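Local coordinates for ABC transporter, substrate binding protein (PDB 3C9H) that probably binds a solute in the periplasm and delivers it to an ABC transporter for import, and carries a magnesium ion, at residues S94-G106 / V328-R341. Residues are numbered along the deposited sequence; the frame is centred on the assembly and turned at random.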
loop_
_atom_site.group_PDB
_atom_site.type_symbol
_atom_site.label_atom_id
_atom_site.label_comp_id
_atom_site.label_asym_id
_atom_site.label_seq_id
_atom_site.Cartn_x
_atom_site.Cartn_y
_atom_site.Cartn_z
ATOM N N SER A 94 -4.237 -1.354 0.393
ATOM C CA SER A 94 -2.957 -1.640 0.974
ATOM C C SER A 94 -3.048 -1.748 2.502
ATOM O O SER A 94 -2.072 -2.149 3.145
ATOM C CB SER A 94 -1.939 -0.589 0.570
ATOM O OG SER A 94 -2.433 0.705 0.827
ATOM N N ALA A 95 -4.200 -1.391 3.076
ATOM C CA ALA A 95 -4.407 -1.559 4.514
ATOM C C ALA A 95 -4.875 -3.012 4.797
ATOM O O ALA A 95 -6.059 -3.304 4.964
ATOM C CB ALA A 95 -5.329 -0.500 5.101
ATOM N N MET A 96 -3.897 -3.914 4.863
ATOM C CA MET A 96 -4.135 -5.352 4.820
ATOM C C MET A 96 -5.034 -5.751 5.979
ATOM O O MET A 96 -5.951 -6.551 5.835
ATOM C CB MET A 96 -2.825 -6.128 4.926
ATOM C CG MET A 96 -1.749 -5.876 3.837
ATOM S SD MET A 96 -0.226 -6.834 4.025
ATOM C CE MET A 96 -0.844 -8.480 3.713
ATOM N N ASP A 97 -4.732 -5.189 7.128
ATOM C CA ASP A 97 -5.478 -5.439 8.341
ATOM C C ASP A 97 -6.957 -5.049 8.255
ATOM O O ASP A 97 -7.833 -5.816 8.679
ATOM C CB ASP A 97 -4.763 -4.802 9.537
ATOM C CG ASP A 97 -4.594 -3.283 9.426
ATOM O OD1 ASP A 97 -4.463 -2.734 8.309
ATOM O OD2 ASP A 97 -4.515 -2.647 10.499
ATOM N N LEU A 98 -7.252 -3.911 7.640
ATOM C CA LEU A 98 -8.629 -3.454 7.500
ATOM C C LEU A 98 -9.385 -4.335 6.520
ATOM O O LEU A 98 -10.585 -4.537 6.674
ATOM C CB LEU A 98 -8.680 -1.982 7.031
ATOM C CG LEU A 98 -8.063 -0.981 8.028
ATOM C CD1 LEU A 98 -8.183 0.445 7.547
ATOM C CD2 LEU A 98 -8.656 -1.169 9.465
ATOM N N GLN A 99 -8.686 -4.842 5.501
ATOM C CA GLN A 99 -9.307 -5.735 4.534
ATOM C C GLN A 99 -9.629 -7.092 5.139
ATOM O O GLN A 99 -10.684 -7.648 4.898
ATOM C CB GLN A 99 -8.431 -5.881 3.298
ATOM C CG GLN A 99 -8.389 -4.600 2.455
ATOM C CD GLN A 99 -9.657 -4.397 1.632
ATOM O OE1 GLN A 99 -10.662 -3.887 2.141
ATOM N NE2 GLN A 99 -9.610 -4.777 0.343
ATOM N N VAL A 100 -8.713 -7.620 5.925
ATOM C CA VAL A 100 -8.955 -8.886 6.626
ATOM C C VAL A 100 -10.062 -8.693 7.673
ATOM O O VAL A 100 -10.936 -9.539 7.798
ATOM C CB VAL A 100 -7.659 -9.464 7.230
ATOM C CG1 VAL A 100 -7.963 -10.693 8.187
ATOM C CG2 VAL A 100 -6.719 -9.888 6.097
ATOM N N LYS A 101 -10.057 -7.575 8.395
ATOM C CA LYS A 101 -11.205 -7.261 9.271
ATOM C C LYS A 101 -12.572 -7.237 8.567
ATOM O O LYS A 101 -13.516 -7.838 9.066
ATOM C CB LYS A 101 -10.983 -5.971 10.058
ATOM C CG LYS A 101 -12.112 -5.672 11.051
ATOM C CD LYS A 101 -11.691 -4.623 12.030
ATOM C CE LYS A 101 -12.753 -4.396 13.146
ATOM N NZ LYS A 101 -13.209 -5.668 13.872
ATOM N N LEU A 102 -12.713 -6.534 7.436
ATOM C CA LEU A 102 -13.962 -6.598 6.677
ATOM C C LEU A 102 -14.352 -8.038 6.405
ATOM O O LEU A 102 -15.496 -8.419 6.609
ATOM C CB LEU A 102 -13.887 -5.878 5.329
ATOM C CG LEU A 102 -13.810 -4.357 5.248
ATOM C CD1 LEU A 102 -13.523 -3.957 3.789
ATOM C CD2 LEU A 102 -15.069 -3.694 5.750
ATOM N N SER A 103 -13.391 -8.829 5.934
ATOM C CA SER A 103 -13.632 -10.205 5.542
ATOM C C SER A 103 -14.030 -11.050 6.759
ATOM O O SER A 103 -14.951 -11.892 6.695
ATOM C CB SER A 103 -12.376 -10.765 4.867
ATOM O OG SER A 103 -12.042 -10.013 3.705
ATOM N N ASN A 104 -13.350 -10.818 7.872
ATOM C CA ASN A 104 -13.688 -11.497 9.128
ATOM C C ASN A 104 -15.094 -11.133 9.679
ATOM O O ASN A 104 -15.757 -11.961 10.305
ATOM C CB ASN A 104 -12.604 -11.179 10.158
ATOM C CG ASN A 104 -12.669 -12.068 11.369
ATOM O OD1 ASN A 104 -13.022 -11.605 12.463
ATOM N ND2 ASN A 104 -12.351 -13.347 11.196
ATOM N N ASP A 105 -15.548 -9.900 9.470
ATOM C CA ASP A 105 -16.783 -9.414 10.085
ATOM C C ASP A 105 -17.992 -9.567 9.180
ATOM O O ASP A 105 -19.081 -9.099 9.519
ATOM C CB ASP A 105 -16.653 -7.949 10.509
ATOM C CG ASP A 105 -15.694 -7.749 11.656
ATOM O OD1 ASP A 105 -15.378 -8.734 12.340
ATOM O OD2 ASP A 105 -15.261 -6.599 11.900
ATOM N N GLY A 106 -17.819 -10.222 8.034
ATOM C CA GLY A 106 -18.950 -10.505 7.165
ATOM C C GLY A 106 -19.219 -9.499 6.058
ATOM O O GLY A 106 -20.222 -9.626 5.364
ATOM N N VAL A 328 -1.642 -13.362 4.981
ATOM C CA VAL A 328 -3.105 -13.119 5.034
ATOM C C VAL A 328 -3.887 -14.324 5.601
ATOM O O VAL A 328 -4.906 -14.165 6.289
ATOM C CB VAL A 328 -3.662 -12.845 3.616
ATOM C CG1 VAL A 328 -5.078 -12.320 3.681
ATOM C CG2 VAL A 328 -2.768 -11.869 2.852
ATOM N N SER A 329 -3.397 -15.526 5.285
ATOM C CA SER A 329 -4.099 -16.791 5.533
ATOM C C SER A 329 -4.437 -17.115 7.002
ATOM O O SER A 329 -5.415 -17.839 7.252
ATOM C CB SER A 329 -3.300 -17.946 4.917
ATOM O OG SER A 329 -1.953 -17.955 5.387
ATOM N N PRO A 330 -3.637 -16.616 7.975
ATOM C CA PRO A 330 -4.043 -16.842 9.374
ATOM C C PRO A 330 -5.229 -15.964 9.776
ATOM O O PRO A 330 -5.919 -16.268 10.744
ATOM C CB PRO A 330 -2.786 -16.465 10.192
ATOM C CG PRO A 330 -1.678 -16.255 9.186
ATOM C CD PRO A 330 -2.369 -15.868 7.906
ATOM N N GLY A 331 -5.452 -14.876 9.045
ATOM C CA GLY A 331 -6.610 -14.039 9.294
ATOM C C GLY A 331 -6.304 -12.974 10.321
ATOM O O GLY A 331 -5.162 -12.503 10.447
ATOM N N LEU A 332 -7.336 -12.600 11.064
ATOM C CA LEU A 332 -7.329 -11.330 11.794
ATOM C C LEU A 332 -6.325 -11.336 12.961
ATOM O O LEU A 332 -5.803 -10.282 13.352
ATOM C CB LEU A 332 -8.765 -10.986 12.243
ATOM C CG LEU A 332 -9.181 -9.516 12.401
ATOM C CD1 LEU A 332 -8.520 -8.584 11.369
ATOM C CD2 LEU A 332 -10.701 -9.440 12.360
ATOM N N MET A 333 -6.049 -12.531 13.488
ATOM C CA MET A 333 -5.060 -12.741 14.566
ATOM C C MET A 333 -3.653 -12.183 14.297
ATOM O O MET A 333 -2.939 -11.847 15.242
ATOM C CB MET A 333 -4.928 -14.235 14.877
ATOM C CG MET A 333 -4.455 -15.084 13.690
ATOM S SD MET A 333 -4.272 -16.813 14.162
ATOM C CE MET A 333 -4.678 -17.672 12.628
ATOM N N VAL A 334 -3.241 -12.116 13.031
ATOM C CA VAL A 334 -1.941 -11.509 12.679
ATOM C C VAL A 334 -1.901 -9.997 12.997
ATOM O O VAL A 334 -0.824 -9.414 13.248
ATOM C CB VAL A 334 -1.602 -11.728 11.167
ATOM C CG1 VAL A 334 -0.219 -11.143 10.818
ATOM C CG2 VAL A 334 -1.656 -13.210 10.820
ATOM N N TYR A 335 -3.083 -9.379 12.996
ATOM C CA TYR A 335 -3.233 -7.928 13.104
ATOM C C TYR A 335 -3.749 -7.453 14.461
ATOM O O TYR A 335 -4.477 -8.171 15.147
ATOM C CB TYR A 335 -4.201 -7.471 12.040
ATOM C CG TYR A 335 -3.852 -7.990 10.675
ATOM C CD1 TYR A 335 -4.552 -9.056 10.107
ATOM C CD2 TYR A 335 -2.804 -7.428 9.947
ATOM C CE1 TYR A 335 -4.233 -9.529 8.843
ATOM C CE2 TYR A 335 -2.480 -7.897 8.665
ATOM C CZ TYR A 335 -3.198 -8.947 8.128
ATOM O OH TYR A 335 -2.872 -9.399 6.884
ATOM N N LEU A 336 -3.403 -6.209 14.788
ATOM C CA LEU A 336 -3.771 -5.565 16.054
ATOM C C LEU A 336 -5.269 -5.288 16.143
ATOM O O LEU A 336 -5.855 -4.713 15.240
ATOM C CB LEU A 336 -3.027 -4.232 16.216
ATOM C CG LEU A 336 -1.555 -4.281 16.638
ATOM C CD1 LEU A 336 -0.740 -5.107 15.649
ATOM C CD2 LEU A 336 -0.982 -2.874 16.747
ATOM N N ASP A 337 -5.871 -5.670 17.267
ATOM C CA ASP A 337 -7.266 -5.382 17.508
ATOM C C ASP A 337 -7.511 -3.872 17.672
ATOM O O ASP A 337 -6.574 -3.098 17.869
ATOM C CB ASP A 337 -7.772 -6.183 18.719
ATOM C CG ASP A 337 -7.207 -5.706 20.043
ATOM O OD1 ASP A 337 -7.079 -4.489 20.264
ATOM O OD2 ASP A 337 -6.957 -6.566 20.916
ATOM N N GLN A 338 -8.783 -3.480 17.627
ATOM C CA GLN A 338 -9.182 -2.061 17.614
ATOM C C GLN A 338 -8.603 -1.256 18.782
ATOM O O GLN A 338 -8.156 -0.109 18.594
ATOM C CB GLN A 338 -10.721 -1.931 17.600
ATOM C CG GLN A 338 -11.365 -2.513 16.337
ATOM C CD GLN A 338 -12.848 -2.780 16.500
ATOM O OE1 GLN A 338 -13.604 -1.897 16.919
ATOM N NE2 GLN A 338 -13.278 -3.993 16.155
ATOM N N VAL A 339 -8.610 -1.842 19.979
ATOM C CA VAL A 339 -8.157 -1.128 21.159
ATOM C C VAL A 339 -6.639 -1.008 21.170
ATOM O O VAL A 339 -6.113 0.039 21.510
ATOM C CB VAL A 339 -8.641 -1.789 22.462
ATOM C CG1 VAL A 339 -8.092 -1.055 23.680
ATOM C CG2 VAL A 339 -10.156 -1.826 22.512
ATOM N N LYS A 340 -5.938 -2.077 20.806
ATOM C CA LYS A 340 -4.475 -2.020 20.652
ATOM C C LYS A 340 -4.075 -1.081 19.530
ATOM O O LYS A 340 -3.073 -0.408 19.635
ATOM C CB LYS A 340 -3.891 -3.390 20.372
ATOM C CG LYS A 340 -3.928 -4.292 21.548
ATOM C CD LYS A 340 -3.329 -5.616 21.209
ATOM C CE LYS A 340 -2.709 -6.277 22.441
ATOM N NZ LYS A 340 -1.949 -7.493 22.007
ATOM N N ARG A 341 -4.867 -1.050 18.462
ATOM C CA ARG A 341 -4.688 -0.099 17.391
ATOM C C ARG A 341 -4.687 1.318 17.936
ATOM O O ARG A 341 -3.773 2.103 17.652
ATOM C CB ARG A 341 -5.783 -0.269 16.324
ATOM C CG ARG A 341 -5.540 0.522 15.040
ATOM C CD ARG A 341 -6.825 0.821 14.252
ATOM N NE ARG A 341 -6.503 1.453 12.967
ATOM C CZ ARG A 341 -6.030 0.792 11.914
ATOM N NH1 ARG A 341 -5.854 -0.528 11.979
ATOM N NH2 ARG A 341 -5.728 1.458 10.793
HETATM O O HOH W 1 -4.443 -0.133 8.844
HETATM O O HOH W 2 -3.633 -3.811 12.444
#
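Asp97 OD2 accepts from Arg341 NH1 in a salt bridge of 2.9 Å. The arginine comes in on the syn side, 34° out of the carboxylate plane, while the oxygen lies close to the guanidinium plane. A water donates to Asp97 OD1 and accepts from Arg341 NH2, so both carboxylate oxygens are tied, directly or through water, to the start of helix 338-353. With CG set between its backbone N and carbonyl carbon (chi1 60°), Asp97 turns the carboxylate toward Arg341 and leaves its own backbone against Tyr335. Its CA sits over the centre of the tyrosine ring, a CH-pi contact 3.8 Å from the centroid. Leu98 CD2 lies over one face of the guanidinium, 3.8 Å from Arg341 NH1.

About one turn on from Asp97, Val100 divides its two methyls: CG2 packs 3.7 Å from Tyr335 CE1 and also meets Val328 CG1, whereas CG1 rests on the backbone at Gly331 and Leu332. Leu332 lays CD1 along Lys101 and CD2 against Asn104. Lys101 bends at its last torsion to form a salt bridge from NZ to Asp105 OD2 at 3.0 Å.

In what is probably a periplasmic binding protein fold, as in other bacterial extracellular solute-binding proteins, the contact joins the helix that follows strand 90-93 to the loop after strand 323-325 and the first turn of the C-terminal helix 338-353. Strand 258-268 lies against Met96 and Gln99, helix 70-82 borders Lys101, and Phe185 of helix 183-194 makes a cation-pi contact with Arg341.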